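Side-chain contacts in NAD_Gly3P_dh, NAD-dependent glycerol-3-phosphate dehydrogenase (Streptosporangium roseum, PDB 5OCM), which binds NADP and probably acts as an NADPH-dependent imine reductase related to beta-hydroxyacid dehydrogenases: residues A[12-17]-A[64-69]; A[55-60]-A[78-83]; A[186-191]-A[196-201]; A[260-265]-A[277-282]. One frame throughout, in Å; residues are numbered along the deposited sequence.

How the contacts relate
From the N terminus, contact 1 opens in the glycine-rich turn at the head of helix 13-24 and closes on 64-69, at and just past the end of strand 62-65. Contact 2 starts within that loop, at helix 53-58, and ends beyond it at 78-83, so the two cross; their centres are about 17 Å apart, both in the Rossmann-type NADP-binding domain. The chain then passes into the helical C-terminal domain. There contact 3 closes the short turn between helices 165-192 and 198-225, and contact 4, following in series, folds 277-282 back onto helix 257-271. Contacts 3 and 4 both touch the second subunit, their centres about 24 Å apart.

Contact 1: A[12-17]-A[64-69]; sequences GLMGQA and VVCVSD. With NAP (NADP nicotinamide-adenine-dinucleotide phosphate), chain G.
Met-14 and Cys-66 make the tight part of this contact, with Met-14 CG 3.7 Å from Cys-66 SG in a buried corner lined by Ile-119. The sulfur lies anti to its own backbone N (chi1 -173°), an orientation that also carries SG to within 3.4 Å of O4D in the nicotinamide ribose of NADP. Beyond CG the Met-14 chain bends twice, leaves Cys-66 and ends with CE 3.4 Å from C4N of the nicotinamide. On the looser side, the two backbones meet through a water. It donates to Cys-66 O and to the phosphate oxygen O2N, and accepts from Gly-15 N, with a weak further bond from Gly-12 N. The same O2N takes the Met-14 N-H at 2.9 Å in a nearly straight bond (163°), while Leu-13 N reaches O1A of the other phosphate at 3.1 Å. Leu-13 is partly exposed and packs on Asp-232 of the second subunit. Across the cofactor, the carbonyls of Val-67 and Ser-68 both lie near O3D of the nicotinamide ribose. A turn fitting GxGxxG between strand 6-9 and helix 13-24, with helix amides on the diphosphate and strand 62-65 ending alongside, is characteristic of the Rossmann dinucleotide-binding fold.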
loop_
_atom_site.group_PDB
_atom_site.type_symbol
_atom_site.label_atom_id
_atom_site.label_comp_id
_atom_site.label_asym_id
_atom_site.label_seq_id
_atom_site.Cartn_x
_atom_site.Cartn_y
_atom_site.Cartn_z
ATOM N N GLY A 12 3.044 -26.885 7.285
ATOM C CA GLY A 12 1.897 -26.186 6.673
ATOM C C GLY A 12 2.265 -25.628 5.334
ATOM O O GLY A 12 3.291 -25.980 4.752
ATOM N N LEU A 13 1.421 -24.741 4.792
ATOM C CA LEU A 13 1.718 -24.123 3.496
ATOM C C LEU A 13 3.104 -23.474 3.529
ATOM O O LEU A 13 3.864 -23.567 2.578
ATOM C CB LEU A 13 0.691 -23.023 3.185
ATOM C CG LEU A 13 -0.729 -23.509 2.969
ATOM C CD1 LEU A 13 -1.583 -22.313 2.555
ATOM C CD2 LEU A 13 -0.854 -24.561 1.867
ATOM N N MET A 14 3.443 -22.816 4.637
ATOM C CA MET A 14 4.709 -22.116 4.688
ATOM C C MET A 14 5.881 -23.042 4.994
ATOM O O MET A 14 6.932 -22.987 4.346
ATOM C CB MET A 14 4.641 -20.936 5.655
ATOM C CG MET A 14 5.932 -20.163 5.738
ATOM S SD MET A 14 6.660 -19.539 4.172
ATOM C CE MET A 14 5.527 -18.162 3.924
ATOM N N GLY A 15 5.719 -23.900 5.997
ATOM C CA GLY A 15 6.764 -24.889 6.279
ATOM C C GLY A 15 7.150 -25.729 5.090
ATOM O O GLY A 15 8.322 -26.036 4.893
ATOM N N GLN A 16 6.191 -26.109 4.286
ATOM C CA GLN A 16 6.497 -26.865 3.067
ATOM C C GLN A 16 7.404 -26.076 2.134
ATOM O O GLN A 16 8.337 -26.656 1.530
ATOM C CB GLN A 16 5.203 -27.262 2.293
ATOM C CG GLN A 16 4.259 -28.022 3.091
ATOM C CD GLN A 16 3.609 -29.086 2.584
ATOM O OE1 GLN A 16 3.933 -30.189 2.993
ATOM N NE2 GLN A 16 2.813 -28.861 1.553
ATOM N N ALA A 17 7.128 -24.773 1.989
ATOM C CA ALA A 17 7.924 -23.912 1.128
ATOM C C ALA A 17 9.344 -23.723 1.714
ATOM O O ALA A 17 10.335 -23.685 0.983
ATOM C CB ALA A 17 7.259 -22.559 0.938
ATOM N N VAL A 64 14.661 -25.143 12.343
ATOM C CA VAL A 64 13.752 -24.047 11.972
ATOM C C VAL A 64 12.327 -24.504 12.349
ATOM O O VAL A 64 11.907 -25.590 11.948
ATOM C CB VAL A 64 13.807 -23.792 10.489
ATOM C CG1 VAL A 64 12.797 -22.703 10.075
ATOM C CG2 VAL A 64 15.225 -23.364 10.123
ATOM N N VAL A 65 11.576 -23.658 13.073
ATOM C CA VAL A 65 10.215 -23.997 13.408
ATOM C C VAL A 65 9.279 -23.004 12.734
ATOM O O VAL A 65 9.489 -21.772 12.838
ATOM C CB VAL A 65 9.941 -24.095 14.940
ATOM C CG1 VAL A 65 10.573 -23.061 15.750
ATOM C CG2 VAL A 65 8.482 -24.304 15.265
ATOM N N CYS A 66 8.205 -23.523 12.150
ATOM C CA CYS A 66 7.196 -22.666 11.486
ATOM C C CYS A 66 5.842 -23.308 11.661
ATOM O O CYS A 66 5.393 -24.078 10.835
ATOM C CB CYS A 66 7.553 -22.433 10.055
ATOM S SG CYS A 66 6.441 -21.221 9.259
ATOM N N VAL A 67 5.245 -23.052 12.833
ATOM C CA VAL A 67 3.923 -23.600 13.188
ATOM C C VAL A 67 2.928 -22.449 13.311
ATOM O O VAL A 67 3.223 -21.314 12.887
ATOM C CB VAL A 67 3.979 -24.541 14.413
ATOM C CG1 VAL A 67 4.789 -25.782 14.053
ATOM C CG2 VAL A 67 4.543 -23.817 15.656
ATOM N N SER A 68 1.722 -22.703 13.804
ATOM C CA SER A 68 0.674 -21.679 13.725
ATOM C C SER A 68 0.968 -20.456 14.641
ATOM O O SER A 68 1.029 -19.333 14.169
ATOM C CB SER A 68 -0.687 -22.319 14.060
ATOM O OG SER A 68 -0.538 -22.938 15.357
ATOM N N ASP A 69 1.199 -20.691 15.919
ATOM C CA ASP A 69 1.341 -19.594 16.877
ATOM C C ASP A 69 2.215 -20.002 18.043
ATOM O O ASP A 69 2.705 -21.114 18.093
ATOM C CB ASP A 69 -0.055 -19.122 17.341
ATOM C CG ASP A 69 -0.845 -20.237 18.049
ATOM O OD1 ASP A 69 -0.285 -21.290 18.528
ATOM O OD2 ASP A 69 -2.054 -20.007 18.221
HETATM P PA NAP G . -0.791 -23.646 8.278
HETATM O O1A NAP G . -0.895 -24.138 6.836
HETATM O O2A NAP G . -2.116 -23.499 8.871
HETATM O O5B NAP G . 0.158 -24.610 9.196
HETATM C C5B NAP G . 0.046 -24.571 10.615
HETATM C C4B NAP G . 1.136 -25.512 11.068
HETATM O O4B NAP G . 1.297 -25.486 12.475
HETATM C C3B NAP G . 0.916 -27.005 10.664
HETATM O O3B NAP G . 2.164 -27.643 10.306
HETATM C C2B NAP G . 0.356 -27.582 11.981
HETATM O O2B NAP G . 0.439 -29.015 12.093
HETATM C C1B NAP G . 1.199 -26.842 12.983
HETATM N N9A NAP G . 0.650 -26.841 14.325
HETATM C C8A NAP G . -0.423 -26.198 14.796
HETATM N N7A NAP G . -0.603 -26.434 16.087
HETATM C C5A NAP G . 0.390 -27.269 16.453
HETATM C C6A NAP G . 0.798 -27.913 17.688
HETATM N N6A NAP G . 0.064 -27.705 18.849
HETATM N N1A NAP G . 1.833 -28.781 17.651
HETATM C C2A NAP G . 2.553 -28.999 16.528
HETATM N N3A NAP G . 2.263 -28.419 15.346
HETATM C C4A NAP G . 1.212 -27.563 15.299
HETATM O O3 NAP G . -0.107 -22.231 8.446
HETATM P PN NAP G . 1.076 -21.657 7.460
HETATM O O1N NAP G . 0.465 -20.800 6.428
HETATM O O2N NAP G . 2.144 -22.736 7.211
HETATM O O5D NAP G . 1.619 -20.615 8.570
HETATM C C5D NAP G . 2.587 -21.073 9.519
HETATM C C4D NAP G . 3.176 -19.841 10.174
HETATM O O4D NAP G . 3.854 -19.033 9.120
HETATM C C3D NAP G . 2.088 -19.006 10.879
HETATM O O3D NAP G . 2.594 -18.436 12.099
HETATM C C2D NAP G . 1.846 -17.919 9.818
HETATM O O2D NAP G . 1.288 -16.684 10.295
HETATM C C1D NAP G . 3.275 -17.761 9.235
HETATM N N1N NAP G . 3.298 -17.178 7.909
HETATM C C2N NAP G . 2.636 -17.729 6.912
HETATM C C3N NAP G . 2.637 -17.141 5.632
HETATM C C7N NAP G . 1.855 -17.666 4.489
HETATM O O7N NAP G . 1.850 -16.941 3.471
HETATM N N7N NAP G . 1.216 -18.800 4.581
HETATM C C4N NAP G . 3.407 -15.988 5.408
HETATM C C5N NAP G . 4.175 -15.507 6.464
HETATM C C6N NAP G . 4.091 -16.134 7.695
HETATM P P2B NAP G . -0.730 -29.924 11.475
HETATM O O1X NAP G . -0.420 -30.037 10.019
HETATM O O2X NAP G . -0.573 -31.139 12.324
HETATM O O3X NAP G . -2.029 -29.235 11.902
HETATM O O HOH W 1 3.945 -24.349 8.269
#

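Contact 2: A[55-60]-A[78-83]; sequences DAAEAS and DPLGDV
Val-83 pushes one methyl, CG1, against two successive residues, Ala-57 and Glu-58, at once. CG1 is 3.5 Å from Glu-58 CG and 3.8 Å from Ala-57 CB, and the Glu-58 and Val-83 side chains run roughly perpendicular to each other. That branch is set anti to the backbone N of Val-83 (chi1 173°), which is what carries it to the helix. Leu-80 adds a more distant touch to the same alanine, its CD1 standing 4.3 Å from Ala-57 CB, so Ala-57 is the small surface on which both loop residues rest.

Glu-58 meets the loop with its aliphatic part only. Its chain continues extended beyond CG, and the carboxylate at the far end forms a salt bridge through OE2 with Arg-54, one helical turn back, whose side chain is also touched by Leu-80 and Val-83 and so belongs to the same patch.

One shell further out, Arg-87 ties the two segments together, with NE bonded to Val-83 O and NH1 to Ser-60 O. The helix is backed by strand 29-32, where Ala-56 sits on Thr-30 and Trp-32. The contact therefore joins helix 53-58, just ahead of strand 62-65, to the loop that leads from helix 70-77 into strand 88-91.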
loop_
_atom_site.group_PDB
_atom_site.type_symbol
_atom_site.label_atom_id
_atom_site.label_comp_id
_atom_site.label_asym_id
_atom_site.label_seq_id
_atom_site.Cartn_x
_atom_site.Cartn_y
_atom_site.Cartn_z
ATOM N N ASP A 55 13.411 -36.666 17.067
ATOM C CA ASP A 55 14.326 -37.234 16.062
ATOM C C ASP A 55 14.734 -36.161 15.017
ATOM O O ASP A 55 15.877 -36.082 14.560
ATOM C CB ASP A 55 13.632 -38.365 15.295
ATOM C CG ASP A 55 13.551 -39.709 16.072
ATOM O OD1 ASP A 55 14.152 -39.823 17.177
ATOM O OD2 ASP A 55 12.908 -40.601 15.501
ATOM N N ALA A 56 13.766 -35.333 14.624
ATOM C CA ALA A 56 14.033 -34.298 13.633
ATOM C C ALA A 56 15.032 -33.274 14.157
ATOM O O ALA A 56 16.010 -32.919 13.478
ATOM C CB ALA A 56 12.750 -33.662 13.221
ATOM N N ALA A 57 14.833 -32.849 15.408
ATOM C CA ALA A 57 15.697 -31.884 16.031
ATOM C C ALA A 57 17.130 -32.413 16.177
ATOM O O ALA A 57 18.092 -31.667 15.935
ATOM C CB ALA A 57 15.147 -31.436 17.368
ATOM N N GLU A 58 17.240 -33.710 16.465
ATOM C CA GLU A 58 18.545 -34.327 16.673
ATOM C C GLU A 58 19.350 -34.454 15.403
ATOM O O GLU A 58 20.548 -34.653 15.478
ATOM C CB GLU A 58 18.412 -35.774 17.262
ATOM C CG GLU A 58 18.139 -35.830 18.727
ATOM C CD GLU A 58 17.965 -37.248 19.266
ATOM O OE1 GLU A 58 17.609 -38.212 18.525
ATOM O OE2 GLU A 58 18.172 -37.355 20.484
ATOM N N ALA A 59 18.710 -34.343 14.232
ATOM C CA ALA A 59 19.377 -34.623 12.956
ATOM C C ALA A 59 20.272 -33.499 12.438
ATOM O O ALA A 59 21.167 -33.767 11.616
ATOM C CB ALA A 59 18.337 -34.964 11.932
ATOM N N SER A 60 20.048 -32.257 12.893
ATOM C CA SER A 60 20.695 -31.113 12.272
ATOM C C SER A 60 21.258 -30.106 13.261
ATOM O O SER A 60 20.717 -29.950 14.351
ATOM C CB SER A 60 19.693 -30.336 11.357
ATOM O OG SER A 60 18.959 -31.235 10.511
ATOM N N ASP A 78 8.922 -27.382 24.138
ATOM C CA ASP A 78 9.090 -27.607 25.602
ATOM C C ASP A 78 9.850 -28.919 25.934
ATOM O O ASP A 78 10.738 -28.915 26.741
ATOM C CB ASP A 78 7.777 -27.520 26.420
ATOM C CG ASP A 78 7.285 -26.068 26.687
ATOM O OD1 ASP A 78 8.034 -25.015 26.393
ATOM O OD2 ASP A 78 6.055 -26.021 27.105
ATOM N N PRO A 79 9.529 -30.035 25.253
ATOM C CA PRO A 79 10.299 -31.264 25.516
ATOM C C PRO A 79 11.643 -31.408 24.853
ATOM O O PRO A 79 12.286 -32.375 25.135
ATOM C CB PRO A 79 9.381 -32.392 25.003
ATOM C CG PRO A 79 8.316 -31.775 24.312
ATOM C CD PRO A 79 8.376 -30.304 24.380
ATOM N N LEU A 80 12.073 -30.438 24.042
ATOM C CA LEU A 80 13.319 -30.516 23.291
ATOM C C LEU A 80 14.439 -29.684 23.890
ATOM O O LEU A 80 15.439 -29.467 23.250
ATOM C CB LEU A 80 13.039 -30.053 21.845
ATOM C CG LEU A 80 11.906 -30.815 21.118
ATOM C CD1 LEU A 80 11.755 -30.311 19.723
ATOM C CD2 LEU A 80 12.171 -32.325 21.127
ATOM N N GLY A 81 14.309 -29.238 25.126
ATOM C CA GLY A 81 15.360 -28.395 25.746
ATOM C C GLY A 81 16.733 -29.003 25.833
ATOM O O GLY A 81 17.758 -28.315 25.582
ATOM N N ASP A 82 16.802 -30.305 26.127
ATOM C CA ASP A 82 18.083 -31.000 26.055
ATOM C C ASP A 82 18.561 -31.361 24.702
ATOM O O ASP A 82 19.716 -31.226 24.418
ATOM C CB ASP A 82 18.069 -32.256 26.995
ATOM C CG ASP A 82 18.251 -31.840 28.473
ATOM O OD1 ASP A 82 18.744 -30.723 28.797
ATOM O OD2 ASP A 82 17.998 -32.674 29.331
ATOM N N VAL A 83 17.689 -31.822 23.833
ATOM C CA VAL A 83 18.079 -32.177 22.473
ATOM C C VAL A 83 18.661 -30.957 21.698
ATOM O O VAL A 83 19.482 -31.127 20.867
ATOM C CB VAL A 83 16.768 -32.706 21.767
ATOM C CG1 VAL A 83 16.975 -32.954 20.288
ATOM C CG2 VAL A 83 16.278 -33.980 22.453
#

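Contact 3: A[186-191]-A[196-201]; sequences HGAALL and VEATTF
Ala-188 O and Val-196 O are held by one water, which donates to each of them at 2.7 Å. A direct link runs beside it: Leu-191 O accepts the N-H of Val-196 at 3.1 Å in a fairly straight bond (159°), with the donor standing above the carbonyl plane. Together they tie the end of one helix to the residues leading into the next.

Next to these bonds Leu-191 and Val-196 run alongside one another in the same direction, with their CB atoms 3.9 Å apart. Leu-191 then turns its CD1 over one face of the Phe-201 ring in a CH-pi contact, though the model brings this methyl implausibly close, so its exact depth is doubtful. Phe-201 CG is anti to the backbone N (chi1 178°), which swings the ring across to the first helix. There CE2 lies 3.8 Å from Gly-187 C, against a residue with no side chain in the way. Ala-188 CB meets Ala-198 CB at 4.2 Å.

The Phe-201 ring also runs nearly parallel to that of Phe-184. Asp-224 of the second subunit bonds Ala-198 N, and Leu-191 packs on Leu-168 of that subunit. The contact lies at the base of the short connection between helices 165-192 and 198-225, set against the partner chain.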
loop_
_atom_site.group_PDB
_atom_site.type_symbol
_atom_site.label_atom_id
_atom_site.label_comp_id
_atom_site.label_asym_id
_atom_site.label_seq_id
_atom_site.Cartn_x
_atom_site.Cartn_y
_atom_site.Cartn_z
ATOM N N HIS A 186 -11.696 -2.777 -2.181
ATOM C CA HIS A 186 -12.778 -1.768 -2.277
ATOM C C HIS A 186 -12.770 -1.084 -3.630
ATOM O O HIS A 186 -13.834 -0.921 -4.287
ATOM C CB HIS A 186 -12.634 -0.775 -1.107
ATOM C CG HIS A 186 -13.558 0.411 -1.159
ATOM N ND1 HIS A 186 -14.844 0.359 -1.645
ATOM C CD2 HIS A 186 -13.385 1.669 -0.750
ATOM C CE1 HIS A 186 -15.395 1.565 -1.560
ATOM N NE2 HIS A 186 -14.528 2.375 -1.024
ATOM N N GLY A 187 -11.585 -0.693 -4.094
ATOM C CA GLY A 187 -11.457 -0.069 -5.410
ATOM C C GLY A 187 -11.899 -0.956 -6.528
ATOM O O GLY A 187 -12.578 -0.495 -7.466
ATOM N N ALA A 188 -11.522 -2.236 -6.461
ATOM C CA ALA A 188 -11.974 -3.197 -7.454
ATOM C C ALA A 188 -13.508 -3.338 -7.443
ATOM O O ALA A 188 -14.120 -3.406 -8.518
ATOM C CB ALA A 188 -11.338 -4.538 -7.177
ATOM N N ALA A 189 -14.107 -3.372 -6.258
ATOM C CA ALA A 189 -15.567 -3.464 -6.152
ATOM C C ALA A 189 -16.227 -2.236 -6.812
ATOM O O ALA A 189 -17.221 -2.345 -7.555
ATOM C CB ALA A 189 -15.992 -3.583 -4.715
ATOM N N LEU A 190 -15.669 -1.059 -6.512
ATOM C CA LEU A 190 -16.191 0.196 -7.093
ATOM C C LEU A 190 -16.064 0.200 -8.594
ATOM O O LEU A 190 -17.055 0.454 -9.315
ATOM C CB LEU A 190 -15.426 1.391 -6.490
ATOM C CG LEU A 190 -15.841 2.780 -6.996
ATOM C CD1 LEU A 190 -17.329 3.057 -6.821
ATOM C CD2 LEU A 190 -15.102 3.860 -6.219
ATOM N N LEU A 191 -14.887 -0.168 -9.109
ATOM C CA LEU A 191 -14.694 -0.213 -10.536
ATOM C C LEU A 191 -15.504 -1.289 -11.242
ATOM O O LEU A 191 -15.920 -1.073 -12.413
ATOM C CB LEU A 191 -13.200 -0.352 -10.884
ATOM C CG LEU A 191 -12.552 1.056 -10.774
ATOM C CD1 LEU A 191 -11.112 0.904 -10.573
ATOM C CD2 LEU A 191 -12.829 1.898 -12.041
ATOM N N VAL A 196 -15.437 -2.586 -15.047
ATOM C CA VAL A 196 -13.971 -2.665 -15.195
ATOM C C VAL A 196 -13.559 -3.886 -14.389
ATOM O O VAL A 196 -13.893 -4.012 -13.215
ATOM C CB VAL A 196 -13.291 -1.370 -14.675
ATOM C CG1 VAL A 196 -11.784 -1.522 -14.688
ATOM C CG2 VAL A 196 -13.710 -0.177 -15.527
ATOM N N GLU A 197 -12.852 -4.804 -15.016
ATOM C CA GLU A 197 -12.390 -6.050 -14.319
ATOM C C GLU A 197 -11.297 -5.712 -13.328
ATOM O O GLU A 197 -10.534 -4.803 -13.553
ATOM C CB GLU A 197 -11.890 -7.064 -15.339
ATOM C CG GLU A 197 -12.983 -7.601 -16.291
ATOM C CD GLU A 197 -14.008 -8.463 -15.552
ATOM O OE1 GLU A 197 -13.663 -9.574 -15.051
ATOM O OE2 GLU A 197 -15.158 -8.028 -15.419
ATOM N N ALA A 198 -11.195 -6.487 -12.262
ATOM C CA ALA A 198 -10.117 -6.259 -11.290
ATOM C C ALA A 198 -8.726 -6.360 -11.926
ATOM O O ALA A 198 -7.811 -5.630 -11.560
ATOM C CB ALA A 198 -10.256 -7.231 -10.159
ATOM N N THR A 199 -8.547 -7.303 -12.849
ATOM C CA THR A 199 -7.289 -7.448 -13.568
ATOM C C THR A 199 -6.949 -6.274 -14.475
ATOM O O THR A 199 -5.780 -6.030 -14.754
ATOM C CB THR A 199 -7.216 -8.769 -14.377
ATOM O OG1 THR A 199 -8.401 -8.872 -15.174
ATOM C CG2 THR A 199 -7.116 -9.966 -13.413
ATOM N N THR A 200 -7.949 -5.543 -14.940
ATOM C CA THR A 200 -7.735 -4.267 -15.640
ATOM C C THR A 200 -7.251 -3.170 -14.695
ATOM O O THR A 200 -6.316 -2.424 -15.057
ATOM C CB THR A 200 -9.012 -3.826 -16.378
ATOM O OG1 THR A 200 -9.385 -4.879 -17.278
ATOM C CG2 THR A 200 -8.799 -2.539 -17.156
ATOM N N PHE A 201 -7.861 -3.092 -13.529
ATOM C CA PHE A 201 -7.511 -2.116 -12.494
ATOM C C PHE A 201 -6.130 -2.359 -11.891
ATOM O O PHE A 201 -5.408 -1.409 -11.595
ATOM C CB PHE A 201 -8.601 -2.130 -11.428
ATOM C CG PHE A 201 -8.355 -1.188 -10.260
ATOM C CD1 PHE A 201 -8.035 0.135 -10.490
ATOM C CD2 PHE A 201 -8.527 -1.627 -8.960
ATOM C CE1 PHE A 201 -7.864 1.026 -9.414
ATOM C CE2 PHE A 201 -8.358 -0.771 -7.884
ATOM C CZ PHE A 201 -8.027 0.577 -8.093
HETATM O O HOH W 2 -13.335 -4.868 -10.707
#

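Contact 4: A[260-265]-A[277-282]; sequences RLVRTL and LGYAAM
Met-282 lays its terminal methyl against the backbone of Leu-265, with CE 3.5 Å from Leu-265 O and 3.8 Å from Leu-265 CB. The arrangement belongs to the all-helical C-terminal domain of the 6-phosphogluconate dehydrogenase type: the short 3-10 turn 279-282 folds back onto helix 257-271. Bends at chi2 (-64°) and chi3 (-56°) fold the methionine chain over and direct CE at Leu-265 O and CB. Its CG sits over the centre of the Tyr-279 ring, 3.7 Å above the plane, so ring and thioether chain approach the helix stacked one over the other. Ala-269, on the same helix, and Leu-185 of the second subunit also touch Met-282.

Tyr-279 meets the helix mainly through water. Its OH and Val-262 O each accept a hydrogen from one bridging water, whereas the nearest direct approach to Val-262, at CG1, is loose. The hydroxyl is also bonded to Asn-182 OD1 of the second subunit, which leaves this buried oxygen with two partners. His-238 of the same chain and Trp-178 of the second subunit meet the ring at oblique inclinations and line the pocket of the bound trifluoroacetophenone hydrate, so Tyr-279 stands just behind that site, at the subunit interface.

On the helix itself, Arg-260 O is gripped twice by one residue, from opposite faces of its plane: Thr-264 N at 2.9 Å in the regular helical bond, and Thr-264 OG1 at 3.0 Å.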
loop_
_atom_site.group_PDB
_atom_site.type_symbol
_atom_site.label_atom_id
_atom_site.label_comp_id
_atom_site.label_asym_id
_atom_site.label_seq_id
_atom_site.Cartn_x
_atom_site.Cartn_y
_atom_site.Cartn_z
ATOM N N ARG A 260 -14.934 5.838 5.238
ATOM C CA ARG A 260 -15.522 6.442 6.427
ATOM C C ARG A 260 -14.566 6.478 7.616
ATOM O O ARG A 260 -14.508 7.494 8.303
ATOM C CB ARG A 260 -16.848 5.823 6.847
ATOM C CG ARG A 260 -17.921 6.351 5.852
ATOM C CD ARG A 260 -19.381 6.045 6.192
ATOM N NE ARG A 260 -19.717 4.625 6.068
ATOM C CZ ARG A 260 -19.761 3.719 7.046
ATOM N NH1 ARG A 260 -20.120 2.494 6.749
ATOM N NH2 ARG A 260 -19.511 4.013 8.352
ATOM N N LEU A 261 -13.790 5.411 7.812
ATOM C CA LEU A 261 -12.765 5.442 8.878
ATOM C C LEU A 261 -11.646 6.431 8.536
ATOM O O LEU A 261 -11.162 7.157 9.418
ATOM C CB LEU A 261 -12.205 4.055 9.216
ATOM C CG LEU A 261 -11.148 4.015 10.331
ATOM C CD1 LEU A 261 -11.658 4.637 11.653
ATOM C CD2 LEU A 261 -10.657 2.614 10.581
ATOM N N VAL A 262 -11.263 6.498 7.257
ATOM C CA VAL A 262 -10.251 7.480 6.794
ATOM C C VAL A 262 -10.744 8.895 7.156
ATOM O O VAL A 262 -9.971 9.712 7.704
ATOM C CB VAL A 262 -9.972 7.343 5.283
ATOM C CG1 VAL A 262 -9.122 8.493 4.746
ATOM C CG2 VAL A 262 -9.333 5.967 4.978
ATOM N N ARG A 263 -12.007 9.173 6.853
ATOM C CA ARG A 263 -12.606 10.500 7.139
ATOM C C ARG A 263 -12.674 10.775 8.643
ATOM O O ARG A 263 -12.292 11.863 9.086
ATOM C CB ARG A 263 -14.007 10.558 6.474
ATOM C CG ARG A 263 -14.781 11.825 6.471
ATOM C CD ARG A 263 -14.041 13.091 6.275
ATOM N NE ARG A 263 -14.961 14.088 5.599
ATOM C CZ ARG A 263 -14.965 15.420 5.844
ATOM N NH1 ARG A 263 -14.124 15.965 6.728
ATOM N NH2 ARG A 263 -15.722 16.183 5.101
ATOM N N THR A 264 -13.084 9.786 9.423
ATOM C CA THR A 264 -13.155 9.916 10.880
ATOM C C THR A 264 -11.806 10.276 11.461
ATOM O O THR A 264 -11.695 11.148 12.338
ATOM C CB THR A 264 -13.677 8.604 11.498
ATOM O OG1 THR A 264 -15.038 8.468 11.077
ATOM C CG2 THR A 264 -13.572 8.551 12.999
ATOM N N LEU A 265 -10.769 9.578 11.022
ATOM C CA LEU A 265 -9.439 9.827 11.575
ATOM C C LEU A 265 -8.959 11.198 11.140
ATOM O O LEU A 265 -8.400 11.944 11.981
ATOM C CB LEU A 265 -8.468 8.733 11.117
ATOM C CG LEU A 265 -8.641 7.360 11.742
ATOM C CD1 LEU A 265 -7.912 6.259 10.938
ATOM C CD2 LEU A 265 -8.160 7.280 13.173
ATOM N N LEU A 277 -1.847 21.446 7.395
ATOM C CA LEU A 277 -0.611 20.668 7.439
ATOM C C LEU A 277 -0.646 19.531 6.407
ATOM O O LEU A 277 -1.706 19.205 5.838
ATOM C CB LEU A 277 -0.392 20.101 8.825
ATOM C CG LEU A 277 -0.276 21.124 9.956
ATOM C CD1 LEU A 277 -0.080 20.411 11.283
ATOM C CD2 LEU A 277 0.776 22.207 9.652
ATOM N N GLY A 278 0.526 18.935 6.191
ATOM C CA GLY A 278 0.626 17.763 5.327
ATOM C C GLY A 278 0.066 16.520 6.031
ATOM O O GLY A 278 -0.081 16.476 7.250
ATOM N N TYR A 279 -0.158 15.480 5.254
ATOM C CA TYR A 279 -0.769 14.254 5.735
ATOM C C TYR A 279 0.048 13.573 6.822
ATOM O O TYR A 279 -0.510 12.857 7.670
ATOM C CB TYR A 279 -1.068 13.258 4.587
ATOM C CG TYR A 279 -2.124 12.237 4.930
ATOM C CD1 TYR A 279 -3.476 12.515 4.752
ATOM C CD2 TYR A 279 -1.788 11.002 5.473
ATOM C CE1 TYR A 279 -4.462 11.584 5.075
ATOM C CE2 TYR A 279 -2.748 10.071 5.851
ATOM C CZ TYR A 279 -4.106 10.374 5.656
ATOM O OH TYR A 279 -5.060 9.465 6.069
ATOM N N ALA A 280 1.355 13.791 6.839
ATOM C CA ALA A 280 2.189 13.194 7.889
ATOM C C ALA A 280 1.777 13.555 9.284
ATOM O O ALA A 280 2.045 12.814 10.233
ATOM C CB ALA A 280 3.649 13.524 7.625
ATOM N N ALA A 281 1.119 14.706 9.466
ATOM C CA ALA A 281 0.580 15.108 10.763
ATOM C C ALA A 281 -0.405 14.092 11.334
ATOM O O ALA A 281 -0.609 14.024 12.570
ATOM C CB ALA A 281 -0.055 16.464 10.667
ATOM N N MET A 282 -0.979 13.243 10.468
ATOM C CA MET A 282 -1.844 12.148 10.900
ATOM C C MET A 282 -1.173 11.174 11.842
ATOM O O MET A 282 -1.882 10.455 12.567
ATOM C CB MET A 282 -2.387 11.394 9.689
ATOM C CG MET A 282 -3.403 12.209 8.914
ATOM S SD MET A 282 -4.909 12.581 9.836
ATOM C CE MET A 282 -5.444 10.965 10.291
HETATM O O HOH W 3 -7.271 9.120 7.672
#